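Side-chain contacts in endo-beta-1,4-glucanase (Bacillus licheniformis, PDB 2JEN), which hydrolyses internal beta-1,4-glucosidic bonds of xyloglucan and cellulose-type glucans, as a family 12 glycoside hydrolase probably acting on plant cell walls: residues N50-A55 with W61-Y66; P90-G95 with I251-W256. The protein carries 1 engineered substitution. One frame throughout, in Å; residues are numbered along the deposited sequence. Where two conformers were deposited one is given.

Contact 1: N50-A55 with W61-Y66; sequences NNVWGA and WWQTIY. With XYS (alpha-D-xylopyranose), chain B; GLC (alpha-D-glucopyranose), chain C; GLC (alpha-D-glucopyranose), chain D.
Asn-50 and Gln-63 run alongside each other, pointing opposite ways, and trade two hydrogen bonds. CG of Gln-63 is anti to the backbone N (chi1 -170°) and the chain extended beyond it, which carries NE2 across to donate to OD1 of Asn-50 (2.9 Å); OD1 lies in the glutamine amide plane, while NE2 stands above the asparagine carbonyl plane. In return ND2 of Asn-50 donates to the backbone O of Gln-63 (3.0 Å); the two amides are turned 53° apart. NE2 also reaches Asn-51 O weakly; Trp-79 NE1 takes OE1, and Asn-34 O meets Asn-50 ND2. Beside this polar knot, Val-52 CG1 packs on Trp-61 CZ3 (3.9 Å), and a water joins Trp-61 NE1 to Ala-55 O. The loop's other side holds sugar: Val-52 N donates to xylose O4 almost straight (172°), and Asn-51 ND2 to O2 of the chain C glucose. That glucose lies over one face of Trp-53, whose NE1 donates to O6 of the chain D glucose (3.0 Å). With an alanine here the chain C glucose would probably lose the surface it lies on, and that O6 its indole donor. Buried amides thus fix the loop to strand 62-67 while its other groups bind the glycan.

Contact 2: P90-G95 with I251-W256; sequences PSIVSG and INISNW
One face of the Trp-256 indole carries the CD1 methyl of Ile-92, a CH-pi contact in which the carbon stands 4.0 Å from the centroid of the five-membered ring and only 13° off its normal. CG2 of the same isoleucine lies on the same side of the indole as CD1, over the rim, 3.6 Å from NE1 and 3.7 Å from CE2, so both branches of Ile-92 are used. With CG1 anti to the carbonyl carbon (chi1 -55°) and the chain extended beyond it, CD1 is carried out to the ring and also meets Ile-253 CD1 tip to tip at 3.7 Å. Tyr-46 meets the Trp-256 ring edge-to-face, and Met-73 touches both Ile-92 and Trp-256. No hydrogen bond crosses between the segments; the contact is wholly apolar and buried. Consistent with the corner at Ser-254, where Ser-254 and Asn-255 face Ser-123 in a classic beta bulge, Ile-253 and Trp-256 both point toward Ile-92. Strand 91-95 belongs to one sheet and strand 247-260 to the other, and such interlocking of apolar side chains between facing sheets is characteristic of the beta-sandwich (jelly-roll) fold of family 12 hydrolases.

Overall arrangement
Both contacts are buried, but contact 2 lies nearer the middle of the chain, about 9 Å from its centre to that of the contact, against about 15 Å for contact 1. The strands 62-67 and 247-260 belong to the same antiparallel sheet, with strand 72-79 between them, whereas strand 91-95 lies in the other. Contact 1 therefore ties a sugar-binding loop to that antiparallel sheet, and contact 2 joins the two sheets through their interior. Chemistry follows place: amides, water and sugar hydroxyls near the glycan site, aliphatic groups and an indole inside. The two also touch directly, Gln-63 packing on Pro-90 and the carbonyl O of Asn-51 lying near CD of the same proline.

Contact 1: N50-A55 with W61-Y66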
# COMPACT_ATOMS: atom_id res chain seq x y z
N ASN A 50 5.82 11.85 13.37
CA ASN A 50 5.62 10.42 13.19
C ASN A 50 6.72 9.68 13.93
O ASN A 50 7.62 9.05 13.35
CB ASN A 50 5.56 10.05 11.70
CG ASN A 50 4.80 8.77 11.47
OD1 ASN A 50 3.95 8.41 12.30
ND2 ASN A 50 4.97 8.15 10.32
N ASN A 51 6.66 9.76 15.27
CA ASN A 51 7.72 9.28 16.16
C ASN A 51 7.57 7.80 16.40
O ASN A 51 6.58 7.37 16.98
CB ASN A 51 7.63 10.05 17.48
CG ASN A 51 8.65 9.66 18.50
OD1 ASN A 51 9.24 8.62 18.42
ND2 ASN A 51 8.82 10.52 19.49
N VAL A 52 8.54 7.02 15.90
CA VAL A 52 8.53 5.58 15.98
C VAL A 52 9.76 5.07 16.73
O VAL A 52 10.38 4.08 16.35
CB VAL A 52 8.37 4.92 14.59
CG1 VAL A 52 7.01 5.30 14.01
CG2 VAL A 52 9.48 5.30 13.60
N TRP A 53 10.06 5.70 17.88
CA TRP A 53 11.33 5.49 18.53
C TRP A 53 11.59 4.07 19.02
O TRP A 53 12.74 3.67 19.18
CB TRP A 53 11.51 6.43 19.70
CG TRP A 53 10.66 6.25 20.91
CD1 TRP A 53 9.44 6.83 21.17
CD2 TRP A 53 10.99 5.50 22.08
NE1 TRP A 53 9.02 6.48 22.43
CE2 TRP A 53 9.96 5.69 23.01
CE3 TRP A 53 12.10 4.74 22.46
CZ2 TRP A 53 9.97 5.12 24.27
CZ3 TRP A 53 12.11 4.15 23.72
CH2 TRP A 53 11.04 4.35 24.59
N GLY A 54 10.53 3.31 19.26
CA GLY A 54 10.62 1.97 19.83
C GLY A 54 10.42 0.85 18.84
O GLY A 54 10.15 -0.27 19.23
N ALA A 55 10.52 1.15 17.54
CA ALA A 55 10.10 0.21 16.50
C ALA A 55 11.17 -0.72 15.95
O ALA A 55 10.85 -1.59 15.15
CB ALA A 55 9.51 1.02 15.36
N TRP A 61 4.13 -3.25 10.99
CA TRP A 61 3.51 -2.05 11.48
C TRP A 61 3.40 -0.95 10.45
O TRP A 61 4.09 -0.95 9.42
CB TRP A 61 4.30 -1.53 12.69
CG TRP A 61 5.71 -1.15 12.43
CD1 TRP A 61 6.84 -1.91 12.66
CD2 TRP A 61 6.17 0.14 12.00
NE1 TRP A 61 7.96 -1.16 12.38
CE2 TRP A 61 7.59 0.10 11.98
CE3 TRP A 61 5.54 1.34 11.71
CZ2 TRP A 61 8.34 1.22 11.67
CZ3 TRP A 61 6.30 2.44 11.41
CH2 TRP A 61 7.69 2.36 11.40
N TRP A 62 2.50 -0.02 10.74
CA TRP A 62 2.41 1.20 9.97
C TRP A 62 1.90 2.33 10.89
O TRP A 62 1.27 2.06 11.91
CB TRP A 62 1.59 1.05 8.70
CG TRP A 62 0.31 0.44 8.81
CD1 TRP A 62 -0.00 -0.89 8.54
CD2 TRP A 62 -0.86 1.05 9.21
NE1 TRP A 62 -1.30 -1.10 8.71
CE2 TRP A 62 -1.88 0.05 9.14
CE3 TRP A 62 -1.19 2.31 9.62
CZ2 TRP A 62 -3.19 0.30 9.46
CZ3 TRP A 62 -2.52 2.56 9.92
CH2 TRP A 62 -3.48 1.57 9.86
N GLN A 63 2.19 3.57 10.52
CA GLN A 63 1.77 4.73 11.29
C GLN A 63 1.76 5.93 10.39
O GLN A 63 2.76 6.21 9.74
CB GLN A 63 2.68 4.95 12.50
CG GLN A 63 2.16 5.99 13.49
CD GLN A 63 3.02 6.03 14.73
OE1 GLN A 63 2.83 5.21 15.64
NE2 GLN A 63 4.02 6.89 14.75
N THR A 64 0.62 6.61 10.36
CA THR A 64 0.37 7.76 9.47
C THR A 64 -0.09 8.95 10.32
O THR A 64 -1.03 8.79 11.11
CB THR A 64 -0.75 7.37 8.48
OG1 THR A 64 -0.21 6.37 7.58
CG2 THR A 64 -1.34 8.58 7.67
N ILE A 65 0.52 10.09 10.13
CA ILE A 65 0.11 11.34 10.73
C ILE A 65 -0.69 12.16 9.71
O ILE A 65 -0.40 12.09 8.53
CB ILE A 65 1.30 12.14 11.30
CG1 ILE A 65 2.38 12.44 10.26
CG2 ILE A 65 1.85 11.42 12.54
CD1 ILE A 65 3.42 13.50 10.68
N TYR A 66 -1.70 12.91 10.16
CA TYR A 66 -2.47 13.74 9.23
C TYR A 66 -2.90 15.05 9.85
O TYR A 66 -3.09 15.18 11.05
CB TYR A 66 -3.70 12.99 8.71
CG TYR A 66 -4.84 12.82 9.72
CD1 TYR A 66 -4.91 11.74 10.58
CD2 TYR A 66 -5.85 13.74 9.77
CE1 TYR A 66 -5.96 11.60 11.45
CE2 TYR A 66 -6.91 13.62 10.64
CZ TYR A 66 -6.94 12.54 11.50
OH TYR A 66 -8.06 12.37 12.32
C1 XYS B . 14.22 8.80 17.28
C2 XYS B . 14.38 7.78 16.16
C3 XYS B . 13.31 7.95 15.08
C4 XYS B . 11.95 8.13 15.76
C5 XYS B . 11.92 9.21 16.86
O2 XYS B . 15.68 7.94 15.57
O3 XYS B . 13.23 6.87 14.13
O4 XYS B . 10.95 8.34 14.80
O5 XYS B . 12.92 8.92 17.78
C1 GLC C . 11.14 9.07 23.98
C2 GLC C . 11.21 10.02 22.80
C3 GLC C . 12.20 9.53 21.77
C4 GLC C . 13.54 9.32 22.47
C5 GLC C . 13.37 8.34 23.64
C6 GLC C . 14.69 8.25 24.42
O2 GLC C . 9.94 10.26 22.20
O3 GLC C . 12.22 10.44 20.66
O4 GLC C . 14.50 8.79 21.61
O5 GLC C . 12.44 8.90 24.55
O6 GLC C . 15.30 6.99 24.23
C1 GLC D . 8.56 8.76 28.58
C2 GLC D . 10.02 8.38 28.35
C3 GLC D . 10.55 9.19 27.20
C4 GLC D . 9.74 8.85 25.95
C5 GLC D . 8.29 9.22 26.29
C6 GLC D . 7.32 9.13 25.11
O1 GLC D . 7.99 8.10 29.68
O2 GLC D . 10.89 8.64 29.42
O3 GLC D . 11.95 8.92 27.17
O4 GLC D . 10.16 9.65 24.86
O5 GLC D . 7.86 8.42 27.38
O6 GLC D . 7.35 7.86 24.50
O HOH W 1 10.90 -1.15 12.43

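Contact 2: P90-G95 with I251-W256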
# COMPACT_ATOMS: atom_id res chain seq x y z
N PRO A 90 3.55 8.73 18.37
CA PRO A 90 3.03 9.76 17.47
C PRO A 90 2.45 10.88 18.34
O PRO A 90 1.80 10.61 19.36
CB PRO A 90 1.92 9.03 16.67
CG PRO A 90 1.54 7.85 17.57
CD PRO A 90 2.85 7.45 18.23
N SER A 91 2.71 12.12 17.96
CA SER A 91 2.53 13.22 18.88
C SER A 91 2.57 14.54 18.17
O SER A 91 3.02 14.65 17.02
CB SER A 91 3.64 13.16 19.93
OG SER A 91 4.90 12.95 19.31
N ILE A 92 2.06 15.57 18.87
CA ILE A 92 2.32 16.96 18.53
C ILE A 92 3.42 17.47 19.43
O ILE A 92 3.36 17.27 20.64
CB ILE A 92 1.07 17.84 18.69
CG1 ILE A 92 -0.09 17.28 17.88
CG2 ILE A 92 1.40 19.29 18.33
CD1 ILE A 92 -1.47 17.94 18.22
N VAL A 93 4.38 18.19 18.85
CA VAL A 93 5.53 18.78 19.56
C VAL A 93 5.38 20.27 19.53
O VAL A 93 5.26 20.86 18.46
CB VAL A 93 6.88 18.35 18.92
CG1 VAL A 93 8.08 19.07 19.54
CG2 VAL A 93 7.05 16.85 19.00
N SER A 94 5.53 20.91 20.69
CA SER A 94 5.91 22.32 20.81
C SER A 94 7.22 22.46 21.53
O SER A 94 7.37 21.89 22.60
CB SER A 94 4.81 23.05 21.58
OG SER A 94 5.06 24.45 21.49
N GLY A 95 8.16 23.20 20.96
CA GLY A 95 9.46 23.36 21.54
C GLY A 95 10.49 22.48 20.92
O GLY A 95 10.60 22.39 19.69
N ILE A 251 -6.34 8.28 16.63
CA ILE A 251 -6.77 9.43 17.40
C ILE A 251 -7.16 10.54 16.46
O ILE A 251 -6.58 10.69 15.37
CB ILE A 251 -5.65 9.93 18.36
CG1 ILE A 251 -6.18 10.92 19.42
CG2 ILE A 251 -4.48 10.55 17.60
CD1 ILE A 251 -5.20 11.21 20.56
N ASN A 252 -8.12 11.35 16.88
CA ASN A 252 -8.42 12.60 16.24
C ASN A 252 -8.43 13.66 17.30
O ASN A 252 -8.97 13.45 18.41
CB ASN A 252 -9.78 12.55 15.53
CG ASN A 252 -10.16 13.86 14.95
OD1 ASN A 252 -9.83 14.20 13.75
ND2 ASN A 252 -10.81 14.64 15.75
N ILE A 253 -7.80 14.78 17.02
CA ILE A 253 -7.69 15.92 17.89
C ILE A 253 -8.51 17.06 17.30
O ILE A 253 -8.35 17.41 16.12
CB ILE A 253 -6.24 16.33 18.07
CG1 ILE A 253 -5.49 15.20 18.79
CG2 ILE A 253 -6.13 17.67 18.80
CD1 ILE A 253 -4.00 15.37 18.81
N SER A 254 -9.42 17.62 18.11
CA SER A 254 -10.37 18.65 17.67
C SER A 254 -10.06 20.02 18.28
O SER A 254 -10.61 21.02 17.84
CB SER A 254 -11.81 18.24 18.03
OG SER A 254 -11.96 18.18 19.43
N ASN A 255 -9.15 20.07 19.25
CA ASN A 255 -8.70 21.31 19.83
C ASN A 255 -7.31 21.10 20.38
O ASN A 255 -7.05 20.09 21.03
CB ASN A 255 -9.63 21.81 20.95
CG ASN A 255 -9.35 23.25 21.32
OD1 ASN A 255 -9.14 24.11 20.46
ND2 ASN A 255 -9.29 23.50 22.60
N TRP A 256 -6.44 22.07 20.14
CA TRP A 256 -5.07 22.00 20.60
C TRP A 256 -4.45 23.37 20.76
O TRP A 256 -4.52 24.19 19.85
CB TRP A 256 -4.21 21.24 19.58
CG TRP A 256 -2.77 21.33 19.84
CD1 TRP A 256 -1.85 22.09 19.16
CD2 TRP A 256 -2.04 20.70 20.91
NE1 TRP A 256 -0.60 21.94 19.70
CE2 TRP A 256 -0.69 21.09 20.78
CE3 TRP A 256 -2.40 19.85 21.95
CZ2 TRP A 256 0.29 20.63 21.62
CZ3 TRP A 256 -1.42 19.43 22.83
CH2 TRP A 256 -0.09 19.79 22.64